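Long-range contacts in succinate-semialdehyde dehydrogenase (Synechococcus sp., PDB 4ITB), which probably catalyses the NADP+-dependent oxidation of succinate semialdehyde to succinate: residues A[129-134]-A[205-210]; A[226-231]-A[444-449]. All coordinates share one frame; numbering follows the deposited sequence.

Both contacts hang on the same mixed sheet of the coenzyme-binding domain, and their centres lie about 14 Å apart. Strands 201-207 and 227-230 run side by side in it: Leu206 N sits 3.1 Å from Leu228 O and Leu206 O 3.0 Å from Glu230 N, both probable hydrogen bonds. Contact 1 joins the ends of strands 115-129 and 201-207, and the loops that follow them line the NADPH site. In contact 2 the far end of 226-231 reaches the coenzyme through Glu230 and Leu231 and the substrate through Glu230, while the residues touching 444-449 lie farther back. Beside the active site the two meet again, with Thr207 CG2 packed 3.4 Å from Glu230 OE2.

Contact 1 (A[129-134]-A[205-210]); sequences VMPWNF and TLTGSE. With NDP (NADPH dihydro-nicotinamide-adenine-dinucleotide phosphate), chain C; SSN (4-oxobutanoic acid), chain D; EDO (1,2-ethanediol), chain L.
Val129 and Leu206 form a parallel beta bridge at the ends of two strands, in the Rossmann-like coenzyme-binding domain of an aldehyde dehydrogenase. Val129 N donates to Thr205 O at 2.9 Å, nearly straight at 174°, and Val129 O takes Thr207 N at 3.1 Å. This is the tight part. With CG1 of Val129 anti to its amide nitrogen (chi1 173°), that methyl presses to 3.5 Å from Leu206 CD1, closer than usual for two carbons, and also meets the adenosine ribose of NADPH.

One step on, the Pro131 ring lies against Thr207: its CD comes 3.3 Å from Thr207 O, a buried carbonyl oxygen with no hydrogen-bonding partner in the model. The packing is slacker at Met130, whose bent chain merely lays CE 3.9 Å from Thr205 CG2. Past Gly208 the segments part and the coenzyme fills the gap. Gly208, with no side chain, lets the ribose C5B of NADPH sit close to its backbone. Ser209 grips phosphate oxygen O1A through both N and OG, the hydroxyl at 2.6 Å; opposite, Trp132 NE1 holds O2N of the other phosphate in the plane of the indole. Asn133 ND2 reaches aldehyde oxygen O4 of the substrate at 3.1 Å, consistent with the oxyanion hole of this family. Glu210, at the partly exposed end, begins helix 210-222, forms a salt bridge with Arg432 and packs on Ile224 of the second subunit.

Around the contact, helix 137-148 covers Met130, Pro131 and Thr207, helix 210-222 backs Val129 and Leu206 through Leu216, and strand 227-230 flanks 205-207 on the side away from Val129.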
loop_
_atom_site.group_PDB
_atom_site.type_symbol
_atom_site.label_atom_id
_atom_site.label_comp_id
_atom_site.label_asym_id
_atom_site.label_seq_id
_atom_site.Cartn_x
_atom_site.Cartn_y
_atom_site.Cartn_z
ATOM N N VAL A 129 2.444 -1.096 15.218
ATOM C CA VAL A 129 2.385 -0.073 16.256
ATOM C C VAL A 129 0.917 0.163 16.584
ATOM O O VAL A 129 0.138 0.574 15.720
ATOM C CB VAL A 129 3.037 1.241 15.795
ATOM C CG1 VAL A 129 2.806 2.334 16.842
ATOM C CG2 VAL A 129 4.525 1.029 15.534
ATOM N N MET A 130 0.534 -0.117 17.825
ATOM C CA MET A 130 -0.875 -0.195 18.200
ATOM C C MET A 130 -1.256 0.774 19.318
ATOM O O MET A 130 -0.412 1.205 20.099
ATOM C CB MET A 130 -1.229 -1.637 18.571
ATOM C CG MET A 130 -1.161 -2.579 17.359
ATOM S SD MET A 130 -2.490 -2.343 16.116
ATOM C CE MET A 130 -1.540 -2.044 14.644
ATOM N N PRO A 131 -2.540 1.147 19.384
ATOM C CA PRO A 131 -3.018 2.118 20.371
ATOM C C PRO A 131 -3.718 1.476 21.572
ATOM O O PRO A 131 -4.097 0.302 21.538
ATOM C CB PRO A 131 -4.031 2.916 19.563
ATOM C CG PRO A 131 -4.685 1.858 18.744
ATOM C CD PRO A 131 -3.571 0.879 18.363
ATOM N N TRP A 132 -3.914 2.270 22.618
ATOM C CA TRP A 132 -4.471 1.769 23.872
ATOM C C TRP A 132 -5.985 1.574 23.855
ATOM O O TRP A 132 -6.522 0.990 24.789
ATOM C CB TRP A 132 -4.102 2.715 25.033
ATOM C CG TRP A 132 -4.380 4.158 24.684
ATOM C CD1 TRP A 132 -3.472 5.075 24.259
ATOM C CD2 TRP A 132 -5.658 4.822 24.688
ATOM N NE1 TRP A 132 -4.096 6.272 23.991
ATOM C CE2 TRP A 132 -5.426 6.142 24.241
ATOM C CE3 TRP A 132 -6.955 4.433 25.016
ATOM C CZ2 TRP A 132 -6.465 7.071 24.129
ATOM C CZ3 TRP A 132 -7.983 5.360 24.891
ATOM C CH2 TRP A 132 -7.725 6.664 24.461
ATOM N N ASN A 133 -6.683 2.069 22.828
ATOM C CA ASN A 133 -8.149 2.135 22.933
ATOM C C ASN A 133 -8.871 0.801 22.759
ATOM O O ASN A 133 -9.925 0.581 23.346
ATOM C CB ASN A 133 -8.749 3.242 22.055
ATOM C CG ASN A 133 -8.574 2.988 20.578
ATOM O OD1 ASN A 133 -7.611 2.340 20.148
ATOM N ND2 ASN A 133 -9.503 3.510 19.783
ATOM N N PHE A 134 -8.280 -0.086 21.963
ATOM C CA PHE A 134 -8.763 -1.459 21.850
ATOM C C PHE A 134 -7.519 -2.323 21.955
ATOM O O PHE A 134 -7.000 -2.838 20.956
ATOM C CB PHE A 134 -9.520 -1.689 20.534
ATOM C CG PHE A 134 -10.821 -0.936 20.449
ATOM C CD1 PHE A 134 -10.886 0.293 19.811
ATOM C CD2 PHE A 134 -11.968 -1.454 21.022
ATOM C CE1 PHE A 134 -12.085 0.998 19.744
ATOM C CE2 PHE A 134 -13.178 -0.755 20.951
ATOM C CZ PHE A 134 -13.226 0.470 20.313
ATOM N N THR A 205 2.579 -1.560 10.118
ATOM C CA THR A 205 1.223 -1.054 10.225
ATOM C C THR A 205 1.110 -0.228 11.497
ATOM O O THR A 205 1.761 -0.531 12.507
ATOM C CB THR A 205 0.179 -2.188 10.194
ATOM O OG1 THR A 205 -1.139 -1.625 10.195
ATOM C CG2 THR A 205 0.338 -3.114 11.396
ATOM N N LEU A 206 0.316 0.832 11.438
ATOM C CA LEU A 206 0.048 1.643 12.621
ATOM C C LEU A 206 -1.417 2.029 12.692
ATOM O O LEU A 206 -2.005 2.449 11.686
ATOM C CB LEU A 206 0.922 2.905 12.632
ATOM C CG LEU A 206 0.809 3.795 13.878
ATOM C CD1 LEU A 206 2.137 4.486 14.184
ATOM C CD2 LEU A 206 -0.293 4.860 13.731
ATOM N N THR A 207 -1.989 1.892 13.884
ATOM C CA THR A 207 -3.297 2.458 14.197
ATOM C C THR A 207 -3.091 3.444 15.339
ATOM O O THR A 207 -2.393 3.141 16.315
ATOM C CB THR A 207 -4.308 1.372 14.590
ATOM O OG1 THR A 207 -4.527 0.508 13.464
ATOM C CG2 THR A 207 -5.637 1.998 15.014
ATOM N N GLY A 208 -3.656 4.639 15.210
ATOM C CA GLY A 208 -3.436 5.693 16.191
ATOM C C GLY A 208 -3.637 7.088 15.630
ATOM O O GLY A 208 -4.488 7.286 14.765
ATOM N N SER A 209 -2.850 8.042 16.121
ATOM C CA SER A 209 -2.963 9.453 15.729
ATOM C C SER A 209 -2.261 9.730 14.414
ATOM O O SER A 209 -1.356 8.998 14.005
ATOM C CB SER A 209 -2.336 10.366 16.796
ATOM O OG SER A 209 -0.907 10.285 16.780
ATOM N N GLU A 210 -2.649 10.823 13.770
ATOM C CA GLU A 210 -1.985 11.220 12.541
ATOM C C GLU A 210 -0.483 11.488 12.695
ATOM O O GLU A 210 0.289 11.057 11.842
ATOM C CB GLU A 210 -2.679 12.403 11.850
ATOM C CG GLU A 210 -2.040 12.700 10.497
ATOM C CD GLU A 210 -2.702 13.810 9.737
ATOM O OE1 GLU A 210 -3.913 14.029 9.938
ATOM O OE2 GLU A 210 -2.004 14.463 8.928
HETATM P PA NDP C . -0.674 7.997 19.566
HETATM O O1A NDP C . -0.845 8.070 18.074
HETATM O O2A NDP C . 0.421 8.808 20.204
HETATM O O5B NDP C . -0.370 6.464 19.956
HETATM C C5B NDP C . -0.615 5.342 19.100
HETATM C C4B NDP C . 0.603 4.420 19.062
HETATM O O4B NDP C . 1.635 5.061 18.306
HETATM C C3B NDP C . 1.215 4.127 20.430
HETATM O O3B NDP C . 1.809 2.822 20.394
HETATM C C2B NDP C . 2.305 5.177 20.506
HETATM O O2B NDP C . 3.340 4.827 21.406
HETATM C C1B NDP C . 2.821 5.119 19.100
HETATM N N9A NDP C . 3.527 6.316 18.634
HETATM C C8A NDP C . 3.276 7.609 18.939
HETATM N N7A NDP C . 4.131 8.422 18.266
HETATM C C5A NDP C . 4.908 7.634 17.503
HETATM C C6A NDP C . 6.017 7.824 16.560
HETATM N N6A NDP C . 6.460 9.069 16.270
HETATM N N1A NDP C . 6.547 6.719 16.001
HETATM C C2A NDP C . 6.118 5.479 16.273
HETATM N N3A NDP C . 5.127 5.228 17.136
HETATM C C4A NDP C . 4.508 6.253 17.755
HETATM O O3 NDP C . -2.068 8.361 20.294
HETATM P PN NDP C . -2.328 9.189 21.667
HETATM O O1N NDP C . -1.375 10.353 21.840
HETATM O O2N NDP C . -2.504 8.200 22.788
HETATM O O5D NDP C . -3.783 9.767 21.298
HETATM C C5D NDP C . -3.872 11.052 20.681
HETATM C C4D NDP C . -5.019 11.085 19.678
HETATM O O4D NDP C . -4.772 10.206 18.574
HETATM C C3D NDP C . -6.333 10.598 20.263
HETATM O O3D NDP C . -7.031 11.629 20.957
HETATM C C2D NDP C . -7.079 10.192 19.016
HETATM O O2D NDP C . -7.577 11.379 18.383
HETATM C C1D NDP C . -5.990 9.573 18.148
HETATM N N1N NDP C . -5.960 8.104 18.327
HETATM C C2N NDP C . -6.529 7.332 17.390
HETATM C C3N NDP C . -6.804 5.985 17.622
HETATM C C7N NDP C . -7.435 5.134 16.557
HETATM O O7N NDP C . -8.075 4.140 16.874
HETATM N N7N NDP C . -7.278 5.459 15.278
HETATM C C4N NDP C . -6.475 5.341 18.947
HETATM C C5N NDP C . -5.611 6.202 19.743
HETATM C C6N NDP C . -5.384 7.527 19.404
HETATM P P2B NDP C . 3.423 5.460 22.879
HETATM O O1X NDP C . 4.683 4.852 23.414
HETATM O O2X NDP C . 3.550 6.957 22.663
HETATM O O3X NDP C . 2.181 5.088 23.632
HETATM C C1 SSN D . -12.991 -0.669 15.877
HETATM O O1 SSN D . -12.505 -1.528 15.091
HETATM C C2 SSN D . -12.378 0.681 16.049
HETATM O O2 SSN D . -14.016 -0.948 16.543
HETATM C C3 SSN D . -11.026 0.974 15.496
HETATM C C4 SSN D . -10.495 2.366 15.643
HETATM O O4 SSN D . -10.532 2.962 16.896
HETATM C C1 EDO L . -6.448 11.460 14.372
HETATM O O1 EDO L . -5.773 10.765 13.313
HETATM C C2 EDO L . -5.839 12.853 14.476
HETATM O O2 EDO L . -4.501 12.756 14.982
#

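Contact 2 (A[226-231]-A[444-449]); sequences PTLLEL and IRTFVN. With NDP (NADPH dihydro-nicotinamide-adenine-dinucleotide phosphate), chain C; SSN (4-oxobutanoic acid), chain D; EDO (1,2-ethanediol), chain F; EDO (1,2-ethanediol), chain J.
Phe447 meets Leu228 obliquely through its CZ atom, where strand 227-230 of the Rossmann-like coenzyme domain faces the turn between helix 440-445 and strand 448-455. The touch is CZ against Leu228 CB at 3.9 Å, and CE1 lies equally far from Pro226 O. Leu228 itself, its CG trans to the amide nitrogen (chi1 179°), sends CD1 to within 4.0 Å of Thr446 CG2, the two side chains crossing at about a right angle.

The next shell fixes these groups. Thr446 ties its hydroxyl back to Ala442 O, while Phe447 O is held by Asn151 ND2 and its ring rests against Leu123, Leu126 and Ala203. On the other side, Thr227 OG1 bonds to Tyr435 OH.

Two residues on from Leu228 along the strand, away from the 444-449 turn, Glu230 reaches the active site: OE1 accepts a hydrogen bond from the carboxamide N7N of NADPH at 3.1 Å, nearly straight at 172°, and OE2 lies 3.3 Å from substrate carbon C4 while forming a salt bridge to Arg141. With Glu230 cut back to an alanine, Arg141 would probably lose this acidic mate and the carboxamide one of its acceptors, leaving it less firmly set in rotation.

Back at the turn, Thr446 folds its methyl over its own neighbour, CG2 standing 3.6 Å above the centre of the Phe447 ring.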
loop_
_atom_site.group_PDB
_atom_site.type_symbol
_atom_site.label_atom_id
_atom_site.label_comp_id
_atom_site.label_asym_id
_atom_site.label_seq_id
_atom_site.Cartn_x
_atom_site.Cartn_y
_atom_site.Cartn_z
ATOM N N PRO A 226 6.342 -1.240 2.600
ATOM C CA PRO A 226 4.908 -0.955 2.553
ATOM C C PRO A 226 4.302 -0.778 3.937
ATOM O O PRO A 226 4.796 -1.360 4.923
ATOM C CB PRO A 226 4.329 -2.201 1.872
ATOM C CG PRO A 226 5.268 -3.289 2.239
ATOM C CD PRO A 226 6.641 -2.646 2.277
ATOM N N THR A 227 3.240 0.026 3.994
ATOM C CA THR A 227 2.519 0.301 5.230
ATOM C C THR A 227 1.010 0.230 5.053
ATOM O O THR A 227 0.491 0.243 3.935
ATOM C CB THR A 227 2.843 1.697 5.789
ATOM O OG1 THR A 227 2.572 2.684 4.794
ATOM C CG2 THR A 227 4.293 1.795 6.203
ATOM N N LEU A 228 0.325 0.169 6.183
ATOM C CA LEU A 228 -1.115 0.333 6.281
ATOM C C LEU A 228 -1.321 1.236 7.488
ATOM O O LEU A 228 -0.722 0.997 8.541
ATOM C CB LEU A 228 -1.807 -1.020 6.505
ATOM C CG LEU A 228 -3.342 -1.003 6.649
ATOM C CD1 LEU A 228 -3.906 -2.334 6.179
ATOM C CD2 LEU A 228 -3.794 -0.726 8.079
ATOM N N LEU A 229 -2.153 2.261 7.338
ATOM C CA LEU A 229 -2.442 3.209 8.408
ATOM C C LEU A 229 -3.941 3.309 8.638
ATOM O O LEU A 229 -4.715 3.487 7.693
ATOM C CB LEU A 229 -1.929 4.603 8.040
ATOM C CG LEU A 229 -0.429 4.786 7.817
ATOM C CD1 LEU A 229 -0.129 6.232 7.498
ATOM C CD2 LEU A 229 0.369 4.342 9.036
ATOM N N GLU A 230 -4.348 3.223 9.899
ATOM C CA GLU A 230 -5.709 3.570 10.279
ATOM C C GLU A 230 -5.625 4.609 11.372
ATOM O O GLU A 230 -5.216 4.321 12.499
ATOM C CB GLU A 230 -6.503 2.355 10.741
ATOM C CG GLU A 230 -7.988 2.652 10.952
ATOM C CD GLU A 230 -8.350 2.782 12.417
ATOM O OE1 GLU A 230 -8.511 3.924 12.887
ATOM O OE2 GLU A 230 -8.472 1.737 13.088
ATOM N N LEU A 231 -5.989 5.828 11.027
ATOM C CA LEU A 231 -5.840 6.925 11.943
ATOM C C LEU A 231 -7.243 7.303 12.441
ATOM O O LEU A 231 -8.164 6.483 12.381
ATOM C CB LEU A 231 -5.042 8.048 11.266
ATOM C CG LEU A 231 -3.763 7.486 10.600
ATOM C CD1 LEU A 231 -3.005 8.561 9.821
ATOM C CD2 LEU A 231 -2.822 6.767 11.595
ATOM N N ILE A 444 -5.611 -10.351 4.914
ATOM C CA ILE A 444 -4.565 -11.355 4.764
ATOM C C ILE A 444 -3.763 -11.172 3.473
ATOM O O ILE A 444 -2.710 -11.774 3.299
ATOM C CB ILE A 444 -5.133 -12.799 4.917
ATOM C CG1 ILE A 444 -4.032 -13.789 5.314
ATOM C CG2 ILE A 444 -5.891 -13.240 3.654
ATOM C CD1 ILE A 444 -4.562 -15.146 5.781
ATOM N N ARG A 445 -4.252 -10.329 2.575
ATOM C CA ARG A 445 -3.531 -10.041 1.337
ATOM C C ARG A 445 -2.583 -8.852 1.431
ATOM O O ARG A 445 -1.752 -8.655 0.546
ATOM C CB ARG A 445 -4.512 -9.787 0.194
ATOM C CG ARG A 445 -5.281 -11.003 -0.251
ATOM C CD ARG A 445 -4.401 -12.041 -0.930
ATOM N NE ARG A 445 -5.202 -13.121 -1.510
ATOM C CZ ARG A 445 -5.821 -13.048 -2.682
ATOM N NH1 ARG A 445 -5.738 -11.939 -3.411
ATOM N NH2 ARG A 445 -6.526 -14.082 -3.124
ATOM N N THR A 446 -2.698 -8.055 2.483
ATOM C CA THR A 446 -1.945 -6.801 2.563
ATOM C C THR A 446 -0.429 -6.974 2.631
ATOM O O THR A 446 0.313 -6.348 1.863
ATOM C CB THR A 446 -2.414 -5.948 3.746
ATOM O OG1 THR A 446 -3.798 -5.627 3.568
ATOM C CG2 THR A 446 -1.622 -4.660 3.820
ATOM N N PHE A 447 0.031 -7.830 3.528
ATOM C CA PHE A 447 1.464 -7.996 3.742
ATOM C C PHE A 447 1.959 -9.365 3.293
ATOM O O PHE A 447 2.611 -10.094 4.038
ATOM C CB PHE A 447 1.815 -7.717 5.204
ATOM C CG PHE A 447 1.538 -6.296 5.626
ATOM C CD1 PHE A 447 2.141 -5.242 4.967
ATOM C CD2 PHE A 447 0.657 -6.022 6.664
ATOM C CE1 PHE A 447 1.892 -3.927 5.345
ATOM C CE2 PHE A 447 0.401 -4.709 7.047
ATOM C CZ PHE A 447 1.019 -3.668 6.382
ATOM N N VAL A 448 1.637 -9.701 2.052
ATOM C CA VAL A 448 2.194 -10.887 1.414
ATOM C C VAL A 448 2.814 -10.483 0.094
ATOM O O VAL A 448 2.466 -9.437 -0.477
ATOM C CB VAL A 448 1.144 -11.993 1.163
ATOM C CG1 VAL A 448 0.624 -12.539 2.485
ATOM C CG2 VAL A 448 -0.014 -11.464 0.336
ATOM N N ASN A 449 3.760 -11.294 -0.355
ATOM C CA ASN A 449 4.273 -11.232 -1.710
ATOM C C ASN A 449 3.291 -11.963 -2.610
ATOM O O ASN A 449 3.179 -13.190 -2.526
ATOM C CB ASN A 449 5.661 -11.893 -1.765
ATOM C CG ASN A 449 6.199 -12.038 -3.183
ATOM O OD1 ASN A 449 5.689 -11.425 -4.121
ATOM N ND2 ASN A 449 7.229 -12.854 -3.344
HETATM P PA NDP C . -0.674 7.997 19.566
HETATM O O1A NDP C . -0.845 8.070 18.074
HETATM O O2A NDP C . 0.421 8.808 20.204
HETATM O O5B NDP C . -0.370 6.464 19.956
HETATM C C5B NDP C . -0.615 5.342 19.100
HETATM C C4B NDP C . 0.603 4.420 19.062
HETATM O O4B NDP C . 1.635 5.061 18.306
HETATM C C3B NDP C . 1.215 4.127 20.430
HETATM O O3B NDP C . 1.809 2.822 20.394
HETATM C C2B NDP C . 2.305 5.177 20.506
HETATM O O2B NDP C . 3.340 4.827 21.406
HETATM C C1B NDP C . 2.821 5.119 19.100
HETATM N N9A NDP C . 3.527 6.316 18.634
HETATM C C8A NDP C . 3.276 7.609 18.939
HETATM N N7A NDP C . 4.131 8.422 18.266
HETATM C C5A NDP C . 4.908 7.634 17.503
HETATM C C6A NDP C . 6.017 7.824 16.560
HETATM N N6A NDP C . 6.460 9.069 16.270
HETATM N N1A NDP C . 6.547 6.719 16.001
HETATM C C2A NDP C . 6.118 5.479 16.273
HETATM N N3A NDP C . 5.127 5.228 17.136
HETATM C C4A NDP C . 4.508 6.253 17.755
HETATM O O3 NDP C . -2.068 8.361 20.294
HETATM P PN NDP C . -2.328 9.189 21.667
HETATM O O1N NDP C . -1.375 10.353 21.840
HETATM O O2N NDP C . -2.504 8.200 22.788
HETATM O O5D NDP C . -3.783 9.767 21.298
HETATM C C5D NDP C . -3.872 11.052 20.681
HETATM C C4D NDP C . -5.019 11.085 19.678
HETATM O O4D NDP C . -4.772 10.206 18.574
HETATM C C3D NDP C . -6.333 10.598 20.263
HETATM O O3D NDP C . -7.031 11.629 20.957
HETATM C C2D NDP C . -7.079 10.192 19.016
HETATM O O2D NDP C . -7.577 11.379 18.383
HETATM C C1D NDP C . -5.990 9.573 18.148
HETATM N N1N NDP C . -5.960 8.104 18.327
HETATM C C2N NDP C . -6.529 7.332 17.390
HETATM C C3N NDP C . -6.804 5.985 17.622
HETATM C C7N NDP C . -7.435 5.134 16.557
HETATM O O7N NDP C . -8.075 4.140 16.874
HETATM N N7N NDP C . -7.278 5.459 15.278
HETATM C C4N NDP C . -6.475 5.341 18.947
HETATM C C5N NDP C . -5.611 6.202 19.743
HETATM C C6N NDP C . -5.384 7.527 19.404
HETATM P P2B NDP C . 3.423 5.460 22.879
HETATM O O1X NDP C . 4.683 4.852 23.414
HETATM O O2X NDP C . 3.550 6.957 22.663
HETATM O O3X NDP C . 2.181 5.088 23.632
HETATM C C1 SSN D . -12.991 -0.669 15.877
HETATM O O1 SSN D . -12.505 -1.528 15.091
HETATM C C2 SSN D . -12.378 0.681 16.049
HETATM O O2 SSN D . -14.016 -0.948 16.543
HETATM C C3 SSN D . -11.026 0.974 15.496
HETATM C C4 SSN D . -10.495 2.366 15.643
HETATM O O4 SSN D . -10.532 2.962 16.896
HETATM C C1 EDO F . -0.752 -10.800 6.718
HETATM O O1 EDO F . 0.092 -9.928 7.496
HETATM C C2 EDO F . -0.781 -10.359 5.267
HETATM O O2 EDO F . -1.517 -9.132 5.244
HETATM C C1 EDO J . 0.726 0.923 0.411
HETATM O O1 EDO J . 0.565 2.346 0.298
HETATM C C2 EDO J . 2.129 0.550 0.879
HETATM O O2 EDO J . 2.664 1.589 1.704
#